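Side-chain contacts in putative uncharacterized protein (Archaeoglobus fulgidus, PDB 3VU0), which is the C-terminal globular domain of AglB, an archaeal member of the oligosaccharyltransferase family: residues M5-A10 with V89-L94; Y40-L45 with V53-Q58. All blocks are in the same frame, centred on the assembly; numbering follows the deposited sequence.

Contact 1: M5-A10 with V89-L94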
loop_
_atom_site.group_PDB
_atom_site.type_symbol
_atom_site.label_atom_id
_atom_site.label_comp_id
_atom_site.label_asym_id
_atom_site.label_seq_id
_atom_site.Cartn_x
_atom_site.Cartn_y
_atom_site.Cartn_z
HETATM N N MSE A 5 17.434 2.095 4.063
HETATM C CA MSE A 5 17.965 3.183 3.251
HETATM C C MSE A 5 16.876 3.713 2.320
HETATM O O MSE A 5 16.682 4.927 2.197
HETATM C CB MSE A 5 19.155 2.691 2.428
HETATM C CG MSE A 5 20.212 3.750 2.204
HETATM SE SE MSE A 5 20.968 4.320 3.894
HETATM C CE MSE A 5 22.360 2.984 4.045
ATOM N N ASP A 6 16.170 2.798 1.666
ATOM C CA ASP A 6 15.094 3.174 0.757
ATOM C C ASP A 6 14.023 3.995 1.478
ATOM O O ASP A 6 13.567 5.018 0.965
ATOM C CB ASP A 6 14.452 1.926 0.133
ATOM C CG ASP A 6 15.382 1.203 -0.831
ATOM O OD1 ASP A 6 16.350 1.829 -1.316
ATOM O OD2 ASP A 6 15.136 0.011 -1.120
ATOM N N TRP A 7 13.620 3.551 2.665
ATOM C CA TRP A 7 12.603 4.270 3.423
ATOM C C TRP A 7 13.061 5.676 3.792
ATOM O O TRP A 7 12.289 6.633 3.712
ATOM C CB TRP A 7 12.229 3.498 4.693
ATOM C CG TRP A 7 11.011 2.654 4.517
ATOM C CD1 TRP A 7 10.950 1.286 4.480
ATOM C CD2 TRP A 7 9.672 3.121 4.327
ATOM N NE1 TRP A 7 9.654 0.878 4.275
ATOM C CE2 TRP A 7 8.850 1.983 4.174
ATOM C CE3 TRP A 7 9.087 4.394 4.259
ATOM C CZ2 TRP A 7 7.471 2.077 3.973
ATOM C CZ3 TRP A 7 7.715 4.487 4.058
ATOM C CH2 TRP A 7 6.923 3.332 3.913
ATOM N N LYS A 8 14.320 5.789 4.200
ATOM C CA LYS A 8 14.894 7.073 4.582
ATOM C C LYS A 8 14.807 8.054 3.418
ATOM O O LYS A 8 14.417 9.210 3.591
ATOM C CB LYS A 8 16.349 6.888 5.003
ATOM N N GLU A 9 15.163 7.579 2.232
ATOM C CA GLU A 9 15.130 8.415 1.041
ATOM C C GLU A 9 13.695 8.734 0.639
ATOM O O GLU A 9 13.394 9.843 0.199
ATOM C CB GLU A 9 15.833 7.717 -0.122
ATOM C CG GLU A 9 16.169 8.668 -1.255
ATOM C CD GLU A 9 16.475 7.963 -2.560
ATOM O OE1 GLU A 9 16.985 6.824 -2.528
ATOM O OE2 GLU A 9 16.215 8.563 -3.625
ATOM N N ALA A 10 12.809 7.756 0.788
ATOM C CA ALA A 10 11.408 7.941 0.432
ATOM C C ALA A 10 10.736 8.966 1.334
ATOM O O ALA A 10 10.023 9.855 0.862
ATOM C CB ALA A 10 10.669 6.607 0.511
ATOM N N VAL A 89 1.481 4.530 -0.915
ATOM C CA VAL A 89 2.844 4.038 -0.769
ATOM C C VAL A 89 2.832 2.521 -0.625
ATOM O O VAL A 89 2.169 1.976 0.260
ATOM C CB VAL A 89 3.545 4.656 0.469
ATOM C CG1 VAL A 89 4.946 4.065 0.633
ATOM C CG2 VAL A 89 3.634 6.160 0.312
ATOM N N THR A 90 3.545 1.841 -1.516
ATOM C CA THR A 90 3.628 0.386 -1.465
ATOM C C THR A 90 5.054 -0.004 -1.110
ATOM O O THR A 90 5.987 0.770 -1.313
ATOM C CB THR A 90 3.247 -0.271 -2.820
ATOM O OG1 THR A 90 4.153 0.172 -3.839
ATOM C CG2 THR A 90 1.824 0.102 -3.212
ATOM N N VAL A 91 5.222 -1.211 -0.581
ATOM C CA VAL A 91 6.545 -1.682 -0.181
ATOM C C VAL A 91 6.700 -3.131 -0.620
ATOM O O VAL A 91 5.752 -3.910 -0.538
ATOM C CB VAL A 91 6.710 -1.581 1.352
ATOM C CG1 VAL A 91 8.141 -1.904 1.752
ATOM C CG2 VAL A 91 6.322 -0.190 1.817
ATOM N N GLU A 92 7.893 -3.497 -1.081
ATOM C CA GLU A 92 8.123 -4.856 -1.560
ATOM C C GLU A 92 7.758 -5.969 -0.575
ATOM O O GLU A 92 7.227 -6.997 -0.989
ATOM C CB GLU A 92 9.580 -5.038 -2.017
ATOM C CG GLU A 92 9.807 -6.359 -2.763
ATOM C CD GLU A 92 11.245 -6.555 -3.223
ATOM O OE1 GLU A 92 11.536 -7.603 -3.846
ATOM O OE2 GLU A 92 12.083 -5.668 -2.967
ATOM N N GLU A 93 8.024 -5.774 0.716
ATOM C CA GLU A 93 7.703 -6.812 1.704
ATOM C C GLU A 93 6.201 -7.119 1.803
ATOM O O GLU A 93 5.808 -8.093 2.434
ATOM C CB GLU A 93 8.253 -6.440 3.091
ATOM C CG GLU A 93 7.629 -5.205 3.727
ATOM C CD GLU A 93 8.144 -4.929 5.143
ATOM O OE1 GLU A 93 7.691 -3.945 5.760
ATOM O OE2 GLU A 93 8.997 -5.691 5.644
ATOM N N LEU A 94 5.368 -6.295 1.175
ATOM C CA LEU A 94 3.917 -6.501 1.188
ATOM C C LEU A 94 3.477 -7.457 0.076
ATOM O O LEU A 94 2.400 -8.047 0.141
ATOM C CB LEU A 94 3.181 -5.175 0.977
ATOM C CG LEU A 94 3.397 -4.022 1.958
ATOM C CD1 LEU A 94 2.502 -2.847 1.562
ATOM C CD2 LEU A 94 3.082 -4.484 3.360
HETATM O O HOH W 1 9.762 -1.957 5.379
#
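Trp7 and Val91 meet through an indole turned by an unusual chi1 of -96°, which lies off the staggered positions and carries the six-membered ring from helix 5-17 to strand 85-91. Val91 sets CG1 anti to its backbone N (chi1 -173°) and CG2 anti to the carbonyl carbon, which places CG1 near NE1 of the indole and CG2 near CZ2. CG2 of Val91 comes to 3.3 Å from CZ2 of Trp7, which is tight for two carbons. CG1 of Val91 lies 4.0 Å from NE1 of Trp7. Two residues earlier on the strand, Val89 reaches the far end of the ring, with CG1 3.9 Å from CH2 of Trp7. The side chain of Val91 crosses that of Trp7 at about a right angle, that of Val89 obliquely. No direct hydrogen bond joins the two segments. Instead, a water bridges them weakly: it accepts from NE1 of Trp7 at 3.0 Å and donates to OE1 of Glu93 at 2.9 Å. Glu93 OE1 also forms a salt bridge with Lys104. Trp7 and Ala10 also touch Val156 on strand 156-161, next to strand 85-91 in the sheet. The two segments therefore meet by buried apolar packing of one indole on two valines, and the indole N-H has a weak water link to Glu93.

Contact 2: Y40-L45 with V53-Q58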
loop_
_atom_site.group_PDB
_atom_site.type_symbol
_atom_site.label_atom_id
_atom_site.label_comp_id
_atom_site.label_asym_id
_atom_site.label_seq_id
_atom_site.Cartn_x
_atom_site.Cartn_y
_atom_site.Cartn_z
ATOM N N TYR A 40 3.687 1.314 8.588
ATOM C CA TYR A 40 4.482 2.485 8.220
ATOM C C TYR A 40 3.847 3.829 8.555
ATOM O O TYR A 40 4.453 4.885 8.321
ATOM C CB TYR A 40 4.769 2.440 6.715
ATOM C CG TYR A 40 5.036 1.046 6.190
ATOM C CD1 TYR A 40 6.119 0.296 6.653
ATOM C CD2 TYR A 40 4.204 0.478 5.228
ATOM C CE1 TYR A 40 6.368 -0.992 6.165
ATOM C CE2 TYR A 40 4.440 -0.805 4.734
ATOM C CZ TYR A 40 5.523 -1.533 5.205
ATOM O OH TYR A 40 5.760 -2.796 4.707
ATOM N N GLY A 41 2.634 3.791 9.096
ATOM C CA GLY A 41 1.920 5.012 9.425
ATOM C C GLY A 41 2.688 6.055 10.218
ATOM O O GLY A 41 2.738 7.224 9.825
ATOM N N ASN A 42 3.284 5.642 11.335
ATOM C CA ASN A 42 4.031 6.567 12.181
ATOM C C ASN A 42 5.201 7.224 11.466
ATOM O O ASN A 42 5.516 8.387 11.728
ATOM C CB ASN A 42 4.524 5.859 13.451
ATOM C CG ASN A 42 3.389 5.517 14.400
ATOM O OD1 ASN A 42 2.476 6.313 14.592
ATOM N ND2 ASN A 42 3.447 4.335 15.002
ATOM N N TRP A 43 5.846 6.487 10.568
ATOM C CA TRP A 43 6.971 7.035 9.821
ATOM C C TRP A 43 6.496 8.153 8.903
ATOM O O TRP A 43 7.087 9.236 8.849
ATOM C CB TRP A 43 7.643 5.951 8.972
ATOM C CG TRP A 43 8.597 5.068 9.717
ATOM C CD1 TRP A 43 9.113 5.277 10.965
ATOM C CD2 TRP A 43 9.210 3.870 9.224
ATOM N NE1 TRP A 43 10.013 4.287 11.278
ATOM C CE2 TRP A 43 10.093 3.410 10.226
ATOM C CE3 TRP A 43 9.101 3.141 8.029
ATOM C CZ2 TRP A 43 10.865 2.254 10.070
ATOM C CZ3 TRP A 43 9.868 1.992 7.873
ATOM C CH2 TRP A 43 10.742 1.560 8.892
ATOM N N ILE A 44 5.423 7.881 8.173
ATOM C CA ILE A 44 4.876 8.852 7.247
ATOM C C ILE A 44 4.334 10.070 7.988
ATOM O O ILE A 44 4.575 11.212 7.587
ATOM C CB ILE A 44 3.767 8.209 6.401
ATOM C CG1 ILE A 44 4.369 7.073 5.566
ATOM C CG2 ILE A 44 3.112 9.250 5.500
ATOM C CD1 ILE A 44 3.346 6.266 4.789
ATOM N N LEU A 45 3.622 9.818 9.080
ATOM C CA LEU A 45 3.034 10.889 9.875
ATOM C C LEU A 45 4.069 11.742 10.613
ATOM O O LEU A 45 4.012 12.971 10.568
ATOM C CB LEU A 45 2.052 10.307 10.899
ATOM C CG LEU A 45 0.695 10.990 11.128
ATOM C CD1 LEU A 45 0.278 10.749 12.570
ATOM C CD2 LEU A 45 0.772 12.486 10.861
ATOM N N VAL A 53 -3.812 7.196 6.328
ATOM C CA VAL A 53 -5.067 6.476 6.419
ATOM C C VAL A 53 -5.031 5.632 7.688
ATOM O O VAL A 53 -6.058 5.425 8.328
ATOM C CB VAL A 53 -5.273 5.552 5.200
ATOM C CG1 VAL A 53 -6.469 4.631 5.429
ATOM C CG2 VAL A 53 -5.485 6.394 3.956
ATOM N N CYS A 54 -3.841 5.159 8.058
ATOM C CA CYS A 54 -3.698 4.341 9.259
ATOM C C CYS A 54 -2.272 4.306 9.801
ATOM O O CYS A 54 -1.305 4.352 9.040
ATOM C CB CYS A 54 -4.173 2.911 8.971
ATOM S SG CYS A 54 -3.298 2.083 7.620
ATOM N N ASN A 55 -2.148 4.236 11.123
ATOM C CA ASN A 55 -0.839 4.170 11.769
ATOM C C ASN A 55 -0.856 3.154 12.911
ATOM O O ASN A 55 0.139 2.959 13.609
ATOM C CB ASN A 55 -0.418 5.546 12.294
ATOM C CG ASN A 55 -1.444 6.153 13.229
ATOM O OD1 ASN A 55 -1.953 5.487 14.127
ATOM N ND2 ASN A 55 -1.742 7.428 13.029
ATOM N N ASN A 56 -2.003 2.513 13.095
ATOM C CA ASN A 56 -2.159 1.493 14.123
ATOM C C ASN A 56 -3.057 0.408 13.555
ATOM O O ASN A 56 -3.519 0.511 12.419
ATOM C CB ASN A 56 -2.764 2.085 15.405
ATOM C CG ASN A 56 -4.135 2.693 15.184
ATOM O OD1 ASN A 56 -5.072 2.010 14.772
ATOM N ND2 ASN A 56 -4.260 3.986 15.465
ATOM N N PHE A 57 -3.307 -0.634 14.338
ATOM C CA PHE A 57 -4.133 -1.730 13.859
ATOM C C PHE A 57 -5.637 -1.488 13.958
ATOM O O PHE A 57 -6.402 -1.920 13.093
ATOM C CB PHE A 57 -3.794 -3.017 14.610
ATOM C CG PHE A 57 -4.614 -4.185 14.172
ATOM C CD1 PHE A 57 -4.463 -4.707 12.894
ATOM C CD2 PHE A 57 -5.588 -4.720 15.006
ATOM C CE1 PHE A 57 -5.272 -5.743 12.451
ATOM C CE2 PHE A 57 -6.404 -5.758 14.570
ATOM C CZ PHE A 57 -6.245 -6.269 13.287
ATOM N N GLN A 58 -6.055 -0.804 15.016
ATOM C CA GLN A 58 -7.468 -0.533 15.248
ATOM C C GLN A 58 -8.156 0.353 14.208
ATOM O O GLN A 58 -9.204 -0.012 13.671
ATOM C CB GLN A 58 -7.646 0.080 16.640
ATOM C CG GLN A 58 -8.572 -0.712 17.554
ATOM C CD GLN A 58 -8.614 -0.158 18.965
ATOM O OE1 GLN A 58 -7.607 -0.158 19.672
ATOM N NE2 GLN A 58 -9.779 0.323 19.380
HETATM O O HOH W 2 2.642 2.827 12.483
#
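Gly41 and Asn55 pack backbone against backbone, their CA atoms 3.7 Å apart. This is the tight part of the contact. Gly41 has no side chain, and the position where one would start faces the loop, so the loop can lie directly on the first turn of helix 41-46. The CA of Gly41 also makes a C-H...O contact with O of Cys54, at 3.3 Å and with an angle of 127° at the hydrogen. Cys54 points away from the helix, and its side chain touches Trp38. Asn55 holds CG between its backbone N and carbonyl carbon (chi1 55°). This torsion brings its ND2 to 3.9 Å from CD1 of Leu45. The exposed side is looser. There OD1 of Asn42 is 3.8 Å from CB of Asn55, and the two amide planes are only 17° apart, yet no direct hydrogen bond crosses. A water bridges the backbones: it accepts from N of Asn42 at 3.1 Å and can donate to O of Asn55 at 2.7 Å. Gly41, which lets the loop lie close here, follows Tyr40 as the closing glycine of the WWDYG motif of proteins of the AglB, PglB and Stt3 family.

How the contacts relate
The chain starts in helix 5-17, runs through strand 33-35 and enters the segment 40-45. Contact 2 closes a short loop from there to 53-58, with seven residues between its segments. Helices 61-69 and 73-83 follow before strand 85-91 comes back beside strand 33-35. Its end then closes contact 1, a long loop that contains contact 2 entirely. The two do not cross. They meet at Tyr40, whose ring packs on Trp7 and Val91 and whose OH probably hydrogen-bonds OE1 of Glu93, 2.5 Å away. Trp43 adds a ring contact with Trp7. Together the contacts tie the N-terminal helix, the sheet and the helix 41-46 region into one unit.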